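Local coordinates for protein possible thiamine biosynthesis enzyme (Candida albicans, PDB 2X7Q) that is of unknown function but adopts the periplasmic binding protein fold of the SsuA/TauA family, consistent with solute binding, possibly linked to thiamine biosynthesis, at residues A225-I230 with I268-L273; S134-H139 with D284-A289; D110-A115 with K191-I196; Y21-F26 with F48-E53. The protein carries 1 engineered substitution. All coordinates share one frame; numbering follows the deposited sequence.

Interaction 1: A225-I230 with I268-L273; sequences AVNQGI and IGKTPL
The amide of N227 faces the carbonyl of I268, and ND2 donates to I268 O at 2.9 Å. The bond is almost straight, with 175° at the hydrogen, and the acceptor lies in the plane of the amide, while ND2 itself sits somewhat off the I268 carbonyl plane. CG of N227 is anti to the backbone N (chi1 -175°), which carries the amide from the helix over to the loop. A second, weak bond from ND2 goes to S266 O, so the same nitrogen serves two carbonyls of that loop, one strongly and one weakly.

Beside the amide bond, I268 turns its CG2 branch to the helix: this methyl lies 3.8 Å from N227 CB and meets I230 CD1 at 3.9 Å. The side chains of I230 and I268 cross at about a right angle, end methyl against branch methyl. The other arm of I268 ends near V226, with CD1 4.4 Å from V226 CG1.

The contact joins helix 216-235 to the loop between helices 252-259 and 275-289, at the lobe of this binding-protein fold whose sheet includes strand 88-95. D92 of that strand takes the N-H of G269 on its OD1, and V226 packs on Y94.

Toward solvent, K270 bends at chi2 (-51°) and lies alongside the asparagine, its CG 3.8 Å from N227 ND2; the chain also touches D224.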
loop_
_atom_site.group_PDB
_atom_site.type_symbol
_atom_site.label_atom_id
_atom_site.label_comp_id
_atom_site.label_asym_id
_atom_site.label_seq_id
_atom_site.Cartn_x
_atom_site.Cartn_y
_atom_site.Cartn_z
ATOM N N ALA A 225 17.458 -5.220 -7.901
ATOM C CA ALA A 225 17.546 -3.884 -8.479
ATOM C C ALA A 225 16.837 -2.877 -7.579
ATOM O O ALA A 225 17.307 -1.755 -7.398
ATOM C CB ALA A 225 16.944 -3.869 -9.874
ATOM N N VAL A 226 15.700 -3.284 -7.024
ATOM C CA VAL A 226 14.958 -2.449 -6.087
ATOM C C VAL A 226 15.782 -2.200 -4.827
ATOM O O VAL A 226 15.740 -1.113 -4.257
ATOM C CB VAL A 226 13.609 -3.090 -5.705
ATOM C CG1 VAL A 226 12.927 -2.289 -4.610
ATOM C CG2 VAL A 226 12.711 -3.207 -6.929
ATOM N N ASN A 227 16.539 -3.208 -4.407
ATOM C CA ASN A 227 17.407 -3.079 -3.242
ATOM C C ASN A 227 18.435 -1.973 -3.440
ATOM O O ASN A 227 18.726 -1.210 -2.521
ATOM C CB ASN A 227 18.116 -4.405 -2.948
ATOM C CG ASN A 227 18.937 -4.359 -1.674
ATOM O OD1 ASN A 227 19.864 -3.558 -1.541
ATOM N ND2 ASN A 227 18.597 -5.221 -0.725
ATOM N N GLN A 228 18.987 -1.896 -4.647
ATOM C CA GLN A 228 19.946 -0.852 -4.987
ATOM C C GLN A 228 19.243 0.495 -5.113
ATOM O O GLN A 228 19.799 1.529 -4.750
ATOM C CB GLN A 228 20.675 -1.193 -6.290
ATOM C CG GLN A 228 21.681 -2.327 -6.165
ATOM C CD GLN A 228 22.463 -2.559 -7.442
ATOM O OE1 GLN A 228 21.911 -2.499 -8.539
ATOM N NE2 GLN A 228 23.756 -2.831 -7.304
ATOM N N GLY A 229 18.017 0.474 -5.629
ATOM C CA GLY A 229 17.223 1.682 -5.757
ATOM C C GLY A 229 16.898 2.270 -4.398
ATOM O O GLY A 229 16.833 3.488 -4.236
ATOM N N ILE A 230 16.699 1.394 -3.420
ATOM C CA ILE A 230 16.435 1.813 -2.050
ATOM C C ILE A 230 17.683 2.424 -1.419
ATOM O O ILE A 230 17.603 3.444 -0.734
ATOM C CB ILE A 230 15.955 0.631 -1.186
ATOM C CG1 ILE A 230 14.562 0.176 -1.626
ATOM C CG2 ILE A 230 15.949 1.014 0.283
ATOM C CD1 ILE A 230 14.011 -0.980 -0.820
ATOM N N ILE A 268 15.710 -5.988 1.497
ATOM C CA ILE A 268 14.817 -6.688 0.576
ATOM C C ILE A 268 15.594 -7.604 -0.372
ATOM O O ILE A 268 16.490 -7.159 -1.094
ATOM C CB ILE A 268 13.927 -5.706 -0.224
ATOM C CG1 ILE A 268 12.892 -6.469 -1.055
ATOM C CG2 ILE A 268 14.774 -4.790 -1.099
ATOM C CD1 ILE A 268 11.956 -5.568 -1.842
ATOM N N GLY A 269 15.259 -8.891 -0.344
ATOM C CA GLY A 269 15.920 -9.872 -1.184
ATOM C C GLY A 269 17.106 -10.531 -0.506
ATOM O O GLY A 269 17.555 -11.599 -0.925
ATOM N N LYS A 270 17.616 -9.893 0.543
ATOM C CA LYS A 270 18.763 -10.419 1.276
ATOM C C LYS A 270 18.315 -11.305 2.435
ATOM O O LYS A 270 19.022 -12.234 2.829
ATOM C CB LYS A 270 19.645 -9.279 1.795
ATOM C CG LYS A 270 20.143 -8.331 0.715
ATOM C CD LYS A 270 20.798 -9.090 -0.432
ATOM C CE LYS A 270 21.369 -8.140 -1.478
ATOM N NZ LYS A 270 21.614 -8.830 -2.776
ATOM N N THR A 271 17.137 -11.010 2.975
ATOM C CA THR A 271 16.586 -11.774 4.089
ATOM C C THR A 271 15.072 -11.910 3.945
ATOM O O THR A 271 14.412 -11.002 3.444
ATOM C CB THR A 271 16.922 -11.113 5.439
ATOM O OG1 THR A 271 16.524 -11.973 6.514
ATOM C CG2 THR A 271 16.212 -9.773 5.572
ATOM N N PRO A 272 14.520 -13.057 4.369
ATOM C CA PRO A 272 13.075 -13.298 4.292
ATOM C C PRO A 272 12.290 -12.207 5.012
ATOM O O PRO A 272 12.803 -11.602 5.954
ATOM C CB PRO A 272 12.904 -14.632 5.024
ATOM C CG PRO A 272 14.217 -15.310 4.879
ATOM C CD PRO A 272 15.248 -14.222 4.899
ATOM N N LEU A 273 11.060 -11.961 4.568
ATOM C CA LEU A 273 10.207 -10.959 5.198
ATOM C C LEU A 273 9.918 -11.319 6.648
ATOM O O LEU A 273 9.963 -12.489 7.027
ATOM C CB LEU A 273 8.902 -10.796 4.417
ATOM C CG LEU A 273 8.007 -12.021 4.230
ATOM C CD1 LEU A 273 7.168 -12.286 5.467
ATOM C CD2 LEU A 273 7.105 -11.828 3.021
#

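Interaction 2: S134-H139 with D284-A289; sequences SFVLAH and DTLKLA
Water 1 bridges F135 and A289, donating to F135 O at 2.7 Å and to A289 O at 2.8 Å. The F135 carbonyl is gripped twice, since it also accepts the helical N-H of H139, while the A289 carbonyl lies at the C-terminal end of its helix. This is a helix-helix crossing in a two-lobed binding-protein fold: helix 129-141, which packs through V136 on I196 of the second lobe's sheet, meets the last turn of helix 275-289. The axes approach to 9.1 Å and cross at 73°.

A289 comes nearest to the facing backbone, its CA and that of V136 being the closest pair. Its CB fits against the backbone of the facing helix, 4.1 Å from V136 N, and also touches the CB of F135. The ring of F135 leads off from there, presenting its edge to A289 O and meeting Y131 edge-to-face.

V136 straddles a methyl of the other helix: both of its branches touch T285 CG2, the nearer being CG2 at 4.0 Å. T285 turns its hydroxyl back to K281 O, and that leaves its methyl to make this contact. Deeper in, L286 CD2 touches V136 CG2.

At the exposed end, H139 holds CG anti to its backbone N (chi1 -177°) and reaches across to L288, which it crosses at about a right angle. L288 C lies over one face of the imidazole, and L288 CD2 is 3.5 Å from H139 NE2.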
loop_
_atom_site.group_PDB
_atom_site.type_symbol
_atom_site.label_atom_id
_atom_site.label_comp_id
_atom_site.label_asym_id
_atom_site.label_seq_id
_atom_site.Cartn_x
_atom_site.Cartn_y
_atom_site.Cartn_z
ATOM N N SER A 134 -11.013 1.580 8.393
ATOM C CA SER A 134 -12.150 2.129 9.123
ATOM C C SER A 134 -12.580 1.156 10.213
ATOM O O SER A 134 -13.016 1.566 11.288
ATOM C CB SER A 134 -13.317 2.432 8.181
ATOM O OG SER A 134 -13.969 1.249 7.764
ATOM N N PHE A 135 -12.451 -0.137 9.929
ATOM C CA PHE A 135 -12.757 -1.175 10.907
ATOM C C PHE A 135 -11.718 -1.186 12.025
ATOM O O PHE A 135 -12.063 -1.255 13.202
ATOM C CB PHE A 135 -12.812 -2.548 10.232
ATOM C CG PHE A 135 -14.017 -2.748 9.352
ATOM C CD1 PHE A 135 -14.053 -2.224 8.069
ATOM C CD2 PHE A 135 -15.110 -3.467 9.808
ATOM C CE1 PHE A 135 -15.159 -2.409 7.260
ATOM C CE2 PHE A 135 -16.219 -3.657 9.004
ATOM C CZ PHE A 135 -16.243 -3.127 7.727
ATOM N N VAL A 136 -10.445 -1.119 11.647
ATOM C CA VAL A 136 -9.355 -1.093 12.615
ATOM C C VAL A 136 -9.500 0.101 13.555
ATOM O O VAL A 136 -9.338 -0.029 14.767
ATOM C CB VAL A 136 -7.983 -1.046 11.913
ATOM C CG1 VAL A 136 -6.862 -0.892 12.927
ATOM C CG2 VAL A 136 -7.777 -2.293 11.066
ATOM N N LEU A 137 -9.818 1.261 12.987
ATOM C CA LEU A 137 -10.032 2.475 13.766
ATOM C C LEU A 137 -11.206 2.321 14.725
ATOM O O LEU A 137 -11.111 2.678 15.896
ATOM C CB LEU A 137 -10.272 3.665 12.837
ATOM C CG LEU A 137 -10.585 4.989 13.531
ATOM C CD1 LEU A 137 -9.430 5.405 14.429
ATOM C CD2 LEU A 137 -10.899 6.074 12.515
ATOM N N ALA A 138 -12.311 1.783 14.218
ATOM C CA ALA A 138 -13.497 1.557 15.031
ATOM C C ALA A 138 -13.194 0.688 16.254
ATOM O O ALA A 138 -13.683 0.962 17.346
ATOM C CB ALA A 138 -14.608 0.932 14.184
ATOM N N HIS A 139 -12.398 -0.363 16.069
ATOM C CA HIS A 139 -12.058 -1.265 17.171
ATOM C C HIS A 139 -11.212 -0.572 18.239
ATOM O O HIS A 139 -11.402 -0.803 19.431
ATOM C CB HIS A 139 -11.353 -2.523 16.649
ATOM C CG HIS A 139 -11.029 -3.526 17.706
ATOM N ND1 HIS A 139 -11.959 -4.432 18.195
ATOM C CD2 HIS A 139 -9.880 -3.794 18.369
ATOM C CE1 HIS A 139 -11.397 -5.193 19.104
ATOM N NE2 HIS A 139 -10.127 -4.829 19.233
ATOM N N ASP A 284 -4.202 -10.986 12.783
ATOM C CA ASP A 284 -4.756 -10.853 14.126
ATOM C C ASP A 284 -5.521 -9.543 14.290
ATOM O O ASP A 284 -6.529 -9.488 14.994
ATOM C CB ASP A 284 -3.651 -10.959 15.181
ATOM C CG ASP A 284 -3.087 -12.360 15.296
ATOM O OD1 ASP A 284 -3.628 -13.278 14.647
ATOM O OD2 ASP A 284 -2.100 -12.546 16.040
ATOM N N THR A 285 -5.041 -8.490 13.636
ATOM C CA THR A 285 -5.696 -7.188 13.710
ATOM C C THR A 285 -6.994 -7.179 12.909
ATOM O O THR A 285 -8.034 -6.742 13.401
ATOM C CB THR A 285 -4.783 -6.056 13.202
ATOM O OG1 THR A 285 -3.626 -5.960 14.042
ATOM C CG2 THR A 285 -5.522 -4.728 13.217
ATOM N N LEU A 286 -6.929 -7.671 11.676
ATOM C CA LEU A 286 -8.099 -7.720 10.804
ATOM C C LEU A 286 -9.174 -8.651 11.357
ATOM O O LEU A 286 -10.354 -8.303 11.386
ATOM C CB LEU A 286 -7.702 -8.154 9.392
ATOM C CG LEU A 286 -6.734 -7.231 8.648
ATOM C CD1 LEU A 286 -6.448 -7.762 7.249
ATOM C CD2 LEU A 286 -7.282 -5.818 8.586
ATOM N N LYS A 287 -8.754 -9.832 11.798
ATOM C CA LYS A 287 -9.670 -10.801 12.390
ATOM C C LYS A 287 -10.379 -10.205 13.599
ATOM O O LYS A 287 -11.592 -10.354 13.758
ATOM C CB LYS A 287 -8.914 -12.068 12.798
ATOM C CG LYS A 287 -9.766 -13.122 13.488
ATOM C CD LYS A 287 -10.805 -13.699 12.548
ATOM C CE LYS A 287 -11.625 -14.784 13.232
ATOM N NZ LYS A 287 -12.652 -15.368 12.312
ATOM N N LEU A 288 -9.611 -9.528 14.445
ATOM C CA LEU A 288 -10.144 -8.932 15.663
ATOM C C LEU A 288 -11.014 -7.716 15.353
ATOM O O LEU A 288 -11.898 -7.360 16.129
ATOM C CB LEU A 288 -9.001 -8.534 16.599
ATOM C CG LEU A 288 -9.359 -8.199 18.048
ATOM C CD1 LEU A 288 -9.977 -9.405 18.737
ATOM C CD2 LEU A 288 -8.126 -7.724 18.803
ATOM N N ALA A 289 -10.757 -7.087 14.209
ATOM C CA ALA A 289 -11.488 -5.890 13.809
ATOM C C ALA A 289 -12.776 -6.229 13.061
ATOM O O ALA A 289 -13.627 -5.363 12.854
ATOM C CB ALA A 289 -10.606 -4.983 12.966
HETATM O O HOH W 1 -14.242 -2.811 13.817
#

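Interaction 3: D110-A115 with K191-I196; sequences DDVTDA and KQIDQI
I193 and A115 are joined by water 2, which donates to I193 O at 2.9 Å and accepts the N-H of A115 at 3.0 Å. The same water donates to D114 OD1, so it stitches the loop to strand 190-197, an outermost strand of the second lobe's mixed sheet in this periplasmic binding protein fold. The other oxygen of D114, OD2, accepts the N-H of K116, and the carboxylate is thus fixed at both ends, one bond turned along its own chain and one to the water.

The apolar part of the contact belongs to I193. Its CG1 stands between the backbone N and the carbonyl carbon (chi1 61°), and CD1 reaches V112 CG1 at 4.0 Å, the two side chains crossing at a slant. CD1 also lies 4.3 Å from A115 CA, and the shorter branch, CG2, packs against T113 O at 3.7 Å. V112 also rests on T105 of strand 100-106 and on L118.

Both I193 and D194 are backbone-bonded to V103 of strand 100-106, and both point toward the loop, an arrangement consistent with a classic beta bulge in the edge strand. I193 has the near-helical psi (-12°) that suits the first bulge position.

The carboxylate of D194 is shared between two jobs. OD1 accepts the N-H of Q195 at 2.7 Å, met from above the carboxylate plane through a bent bond, while OD2 lies against a methyl group, 3.6 Å from A115 CB.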
loop_
_atom_site.group_PDB
_atom_site.type_symbol
_atom_site.label_atom_id
_atom_site.label_comp_id
_atom_site.label_asym_id
_atom_site.label_seq_id
_atom_site.Cartn_x
_atom_site.Cartn_y
_atom_site.Cartn_z
ATOM N N ASP A 110 -20.131 21.093 11.960
ATOM C CA ASP A 110 -20.431 21.166 13.386
ATOM C C ASP A 110 -20.831 19.803 13.940
ATOM O O ASP A 110 -20.731 19.558 15.141
ATOM C CB ASP A 110 -21.546 22.180 13.651
ATOM C CG ASP A 110 -21.088 23.613 13.478
ATOM O OD1 ASP A 110 -19.899 23.826 13.164
ATOM O OD2 ASP A 110 -21.919 24.526 13.662
ATOM N N ASP A 111 -21.281 18.918 13.058
ATOM C CA ASP A 111 -21.766 17.606 13.468
ATOM C C ASP A 111 -20.649 16.574 13.601
ATOM O O ASP A 111 -20.851 15.502 14.173
ATOM C CB ASP A 111 -22.835 17.104 12.493
ATOM C CG ASP A 111 -22.326 17.001 11.066
ATOM O OD1 ASP A 111 -21.392 17.749 10.704
ATOM O OD2 ASP A 111 -22.873 16.177 10.303
ATOM N N VAL A 112 -19.470 16.899 13.081
ATOM C CA VAL A 112 -18.339 15.979 13.132
ATOM C C VAL A 112 -17.079 16.660 13.654
ATOM O O VAL A 112 -16.444 17.440 12.943
ATOM C CB VAL A 112 -18.047 15.367 11.748
ATOM C CG1 VAL A 112 -16.863 14.413 11.828
ATOM C CG2 VAL A 112 -19.279 14.652 11.215
ATOM N N THR A 113 -16.722 16.357 14.899
ATOM C CA THR A 113 -15.518 16.906 15.516
ATOM C C THR A 113 -14.636 15.796 16.085
ATOM O O THR A 113 -13.411 15.919 16.123
ATOM C CB THR A 113 -15.863 17.903 16.640
ATOM O OG1 THR A 113 -16.493 17.207 17.723
ATOM C CG2 THR A 113 -16.799 18.984 16.124
ATOM N N ASP A 114 -15.271 14.715 16.529
ATOM C CA ASP A 114 -14.557 13.572 17.090
ATOM C C ASP A 114 -14.788 12.313 16.257
ATOM O O ASP A 114 -15.830 12.164 15.617
ATOM C CB ASP A 114 -14.986 13.334 18.540
ATOM C CG ASP A 114 -14.274 12.152 19.173
ATOM O OD1 ASP A 114 -13.063 12.260 19.453
ATOM O OD2 ASP A 114 -14.927 11.113 19.396
ATOM N N ALA A 115 -13.813 11.410 16.275
ATOM C CA ALA A 115 -13.867 10.190 15.477
ATOM C C ALA A 115 -15.030 9.284 15.869
ATOM O O ALA A 115 -15.546 8.535 15.042
ATOM C CB ALA A 115 -12.546 9.434 15.582
ATOM N N LYS A 191 -10.446 18.847 7.025
ATOM C CA LYS A 191 -10.097 19.029 8.429
ATOM C C LYS A 191 -9.812 17.699 9.118
ATOM O O LYS A 191 -10.654 16.803 9.126
ATOM C CB LYS A 191 -11.225 19.767 9.148
ATOM C CG LYS A 191 -11.076 19.854 10.651
ATOM C CD LYS A 191 -12.198 20.698 11.236
ATOM C CE LYS A 191 -13.538 20.330 10.618
ATOM N NZ LYS A 191 -14.637 21.219 11.074
ATOM N N GLN A 192 -8.619 17.580 9.695
ATOM C CA GLN A 192 -8.218 16.351 10.372
ATOM C C GLN A 192 -8.860 16.236 11.748
ATOM O O GLN A 192 -8.891 17.201 12.512
ATOM C CB GLN A 192 -6.695 16.280 10.506
ATOM C CG GLN A 192 -6.202 15.089 11.312
ATOM C CD GLN A 192 -4.698 15.080 11.479
ATOM O OE1 GLN A 192 -4.186 14.925 12.587
ATOM N NE2 GLN A 192 -3.980 15.245 10.376
ATOM N N ILE A 193 -9.367 15.047 12.059
ATOM C CA ILE A 193 -9.992 14.799 13.351
ATOM C C ILE A 193 -9.312 13.652 14.091
ATOM O O ILE A 193 -9.551 13.446 15.281
ATOM C CB ILE A 193 -11.495 14.485 13.203
ATOM C CG1 ILE A 193 -11.704 13.222 12.364
ATOM C CG2 ILE A 193 -12.226 15.665 12.589
ATOM C CD1 ILE A 193 -13.162 12.835 12.202
ATOM N N ASP A 194 -8.458 12.914 13.386
ATOM C CA ASP A 194 -7.766 11.776 13.983
ATOM C C ASP A 194 -6.715 11.183 13.040
ATOM O O ASP A 194 -6.731 11.437 11.835
ATOM C CB ASP A 194 -8.780 10.700 14.379
ATOM C CG ASP A 194 -8.255 9.765 15.448
ATOM O OD1 ASP A 194 -7.123 9.976 15.930
ATOM O OD2 ASP A 194 -8.982 8.817 15.809
ATOM N N GLN A 195 -5.802 10.398 13.605
ATOM C CA GLN A 195 -4.798 9.677 12.828
ATOM C C GLN A 195 -4.700 8.248 13.344
ATOM O O GLN A 195 -5.256 7.928 14.392
ATOM C CB GLN A 195 -3.434 10.362 12.932
ATOM C CG GLN A 195 -3.363 11.736 12.286
ATOM C CD GLN A 195 -1.975 12.348 12.376
ATOM O OE1 GLN A 195 -1.092 11.819 13.051
ATOM N NE2 GLN A 195 -1.778 13.472 11.695
ATOM N N ILE A 196 -4.002 7.387 12.608
ATOM C CA ILE A 196 -3.832 5.999 13.029
ATOM C C ILE A 196 -2.801 5.260 12.182
ATOM O O ILE A 196 -2.900 5.224 10.956
ATOM C CB ILE A 196 -5.168 5.226 13.008
ATOM C CG1 ILE A 196 -4.947 3.766 13.410
ATOM C CG2 ILE A 196 -5.817 5.312 11.640
ATOM C CD1 ILE A 196 -6.212 2.938 13.414
HETATM O O HOH W 2 -11.021 11.848 17.214
#

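Interaction 4: Y21-F26 with F48-E53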
loop_
_atom_site.group_PDB
_atom_site.type_symbol
_atom_site.label_atom_id
_atom_site.label_comp_id
_atom_site.label_asym_id
_atom_site.label_seq_id
_atom_site.Cartn_x
_atom_site.Cartn_y
_atom_site.Cartn_z
ATOM N N TYR A 21 2.661 -0.263 -10.253
ATOM C CA TYR A 21 2.995 0.519 -9.066
ATOM C C TYR A 21 2.002 1.659 -8.856
ATOM O O TYR A 21 1.239 2.009 -9.758
ATOM C CB TYR A 21 4.406 1.092 -9.189
ATOM C CG TYR A 21 4.499 2.274 -10.130
ATOM C CD1 TYR A 21 4.486 3.576 -9.645
ATOM C CD2 TYR A 21 4.596 2.088 -11.502
ATOM C CE1 TYR A 21 4.572 4.660 -10.501
ATOM C CE2 TYR A 21 4.683 3.162 -12.365
ATOM C CZ TYR A 21 4.669 4.446 -11.860
ATOM O OH TYR A 21 4.754 5.513 -12.725
ATOM N N ILE A 22 2.028 2.242 -7.663
ATOM C CA ILE A 22 1.178 3.383 -7.353
ATOM C C ILE A 22 2.019 4.653 -7.279
ATOM O O ILE A 22 2.959 4.733 -6.492
ATOM C CB ILE A 22 0.427 3.184 -6.026
ATOM C CG1 ILE A 22 -0.345 1.865 -6.050
ATOM C CG2 ILE A 22 -0.506 4.358 -5.761
ATOM C CD1 ILE A 22 -1.026 1.531 -4.745
ATOM N N PRO A 23 1.682 5.652 -8.108
ATOM C CA PRO A 23 2.453 6.897 -8.206
ATOM C C PRO A 23 2.353 7.751 -6.944
ATOM O O PRO A 23 1.608 8.732 -6.914
ATOM C CB PRO A 23 1.799 7.623 -9.386
ATOM C CG PRO A 23 0.409 7.096 -9.428
ATOM C CD PRO A 23 0.512 5.655 -9.002
ATOM N N GLU A 24 3.105 7.376 -5.916
ATOM C CA GLU A 24 3.168 8.153 -4.683
ATOM C C GLU A 24 4.618 8.337 -4.247
ATOM O O GLU A 24 5.541 7.899 -4.934
ATOM C CB GLU A 24 2.364 7.475 -3.569
ATOM C CG GLU A 24 0.860 7.516 -3.773
ATOM C CD GLU A 24 0.098 6.897 -2.623
ATOM O OE1 GLU A 24 0.630 5.972 -1.985
ATOM O OE2 GLU A 24 -1.045 7.324 -2.364
ATOM N N HIS A 25 4.817 8.978 -3.101
ATOM C CA HIS A 25 6.159 9.186 -2.572
ATOM C C HIS A 25 6.880 7.864 -2.325
ATOM O O HIS A 25 8.103 7.791 -2.423
ATOM C CB HIS A 25 6.110 10.012 -1.282
ATOM C CG HIS A 25 4.964 9.661 -0.386
ATOM N ND1 HIS A 25 4.183 10.622 0.236
ATOM C CD2 HIS A 25 4.454 8.470 -0.008
ATOM C CE1 HIS A 25 3.255 10.028 0.956
ATOM N NE2 HIS A 25 3.392 8.719 0.828
ATOM N N PHE A 26 6.120 6.819 -2.009
ATOM C CA PHE A 26 6.707 5.514 -1.714
ATOM C C PHE A 26 7.384 4.885 -2.929
ATOM O O PHE A 26 8.269 4.043 -2.785
ATOM C CB PHE A 26 5.651 4.554 -1.160
ATOM C CG PHE A 26 5.167 4.913 0.213
ATOM C CD1 PHE A 26 3.891 5.418 0.404
ATOM C CD2 PHE A 26 5.991 4.749 1.313
ATOM C CE1 PHE A 26 3.446 5.750 1.669
ATOM C CE2 PHE A 26 5.552 5.080 2.581
ATOM C CZ PHE A 26 4.278 5.582 2.759
ATOM N N PHE A 48 6.897 -0.452 -16.619
ATOM C CA PHE A 48 6.124 0.011 -15.473
ATOM C C PHE A 48 4.704 0.410 -15.857
ATOM O O PHE A 48 4.487 1.089 -16.861
ATOM C CB PHE A 48 6.830 1.178 -14.779
ATOM C CG PHE A 48 8.034 0.767 -13.979
ATOM C CD1 PHE A 48 9.304 0.809 -14.534
ATOM C CD2 PHE A 48 7.895 0.331 -12.671
ATOM C CE1 PHE A 48 10.412 0.431 -13.797
ATOM C CE2 PHE A 48 8.998 -0.050 -11.930
ATOM C CZ PHE A 48 10.257 -0.001 -12.493
ATOM N N VAL A 49 3.744 -0.021 -15.046
ATOM C CA VAL A 49 2.342 0.318 -15.254
ATOM C C VAL A 49 1.814 1.140 -14.082
ATOM O O VAL A 49 1.647 0.627 -12.977
ATOM C CB VAL A 49 1.477 -0.947 -15.419
ATOM C CG1 VAL A 49 0.005 -0.576 -15.532
ATOM C CG2 VAL A 49 1.927 -1.744 -16.636
ATOM N N LYS A 50 1.554 2.419 -14.329
ATOM C CA LYS A 50 1.062 3.312 -13.286
ATOM C C LYS A 50 -0.391 3.008 -12.921
ATOM O O LYS A 50 -1.257 2.922 -13.792
ATOM C CB LYS A 50 1.187 4.769 -13.735
ATOM C CG LYS A 50 0.818 5.794 -12.673
ATOM C CD LYS A 50 0.667 7.184 -13.269
ATOM C CE LYS A 50 1.932 7.628 -13.989
ATOM N NZ LYS A 50 1.771 8.994 -14.580
ATOM N N VAL A 51 -0.648 2.858 -11.624
ATOM C CA VAL A 51 -1.993 2.603 -11.123
ATOM C C VAL A 51 -2.354 3.613 -10.036
ATOM O O VAL A 51 -2.137 3.354 -8.856
ATOM C CB VAL A 51 -2.115 1.169 -10.566
ATOM C CG1 VAL A 51 -3.539 0.896 -10.099
ATOM C CG2 VAL A 51 -1.690 0.152 -11.621
ATOM N N PRO A 52 -2.905 4.770 -10.438
ATOM C CA PRO A 52 -3.271 5.870 -9.534
ATOM C C PRO A 52 -4.348 5.531 -8.503
ATOM O O PRO A 52 -4.480 6.278 -7.533
ATOM C CB PRO A 52 -3.824 6.943 -10.485
ATOM C CG PRO A 52 -3.285 6.605 -11.824
ATOM C CD PRO A 52 -3.180 5.108 -11.846
ATOM N N GLU A 53 -5.105 4.453 -8.705
ATOM C CA GLU A 53 -6.257 4.171 -7.841
ATOM C C GLU A 53 -6.047 3.042 -6.832
ATOM O O GLU A 53 -7.014 2.434 -6.369
ATOM C CB GLU A 53 -7.517 3.895 -8.672
ATOM C CG GLU A 53 -7.411 4.270 -10.137
ATOM C CD GLU A 53 -6.817 3.157 -10.967
ATOM O OE1 GLU A 53 -6.174 3.450 -11.992
ATOM O OE2 GLU A 53 -6.996 1.982 -10.589
#
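Y21 leans its ring across strand 46-50, where F48 and K50 receive it. Strands 17-21 and 46-50 are parallel neighbours, joined through helix 28-35 as a beta-alpha-beta crossover, and Y21 pairs with K50. Y21 N donates to V49 O at 3.0 Å, and V51 N returns a bond to Y21 O at 2.8 Å.

From CB, the side chain of Y21 sets CG between the backbone N and the carbonyl carbon (chi1 76°), a turn that brings the ring against the neighbouring strand. Y21 CD2 comes first, 3.6 Å from V49 O. Y21 CE2 then meets F48 CB at 3.8 Å and also lies close to K50 CA, which makes an off-centre CH-pi contact with the ring. CZ of Y21 touches K50 CB, and the hydroxyl Y21 OH ends 3.7 Å from K50 CE. F48 adds its ring in an offset edge-to-face pair, directing its edge to the face of Y21 with the planes at 83°.

Beyond the bridge, I22 sets its branches CG1 and CG2 against V51 O. P23 then bends the chain in an inverse gamma turn, where E24 N makes a weak bond to I22 O. The pyrrolidine crosses the lysine chain at about a right angle, P23 CG to K50 CG 3.5 Å, and P23 CD sits 3.5 Å from V51 O.

In the fold
From the N terminus, interaction 4 closes first, a short loop of 21 residues that pairs two parallel strands in the first lobe's sheet. Interaction 3 follows it in series and ties the loop after strand 100-106 to the edge strand of the second sheet. Interaction 2 crosses interaction 3, its first segment starting inside that loop and its second lying far beyond it, on helix 275-289. The two also touch, through L137 with D194 and V136 with I196. Interaction 1 opens and closes within the span of interaction 2, back beside strand 88-95 of the first sheet, its centre about 38 Å from that of interaction 3. Helix 275-289 thus runs from near interaction 1 to the second lobe.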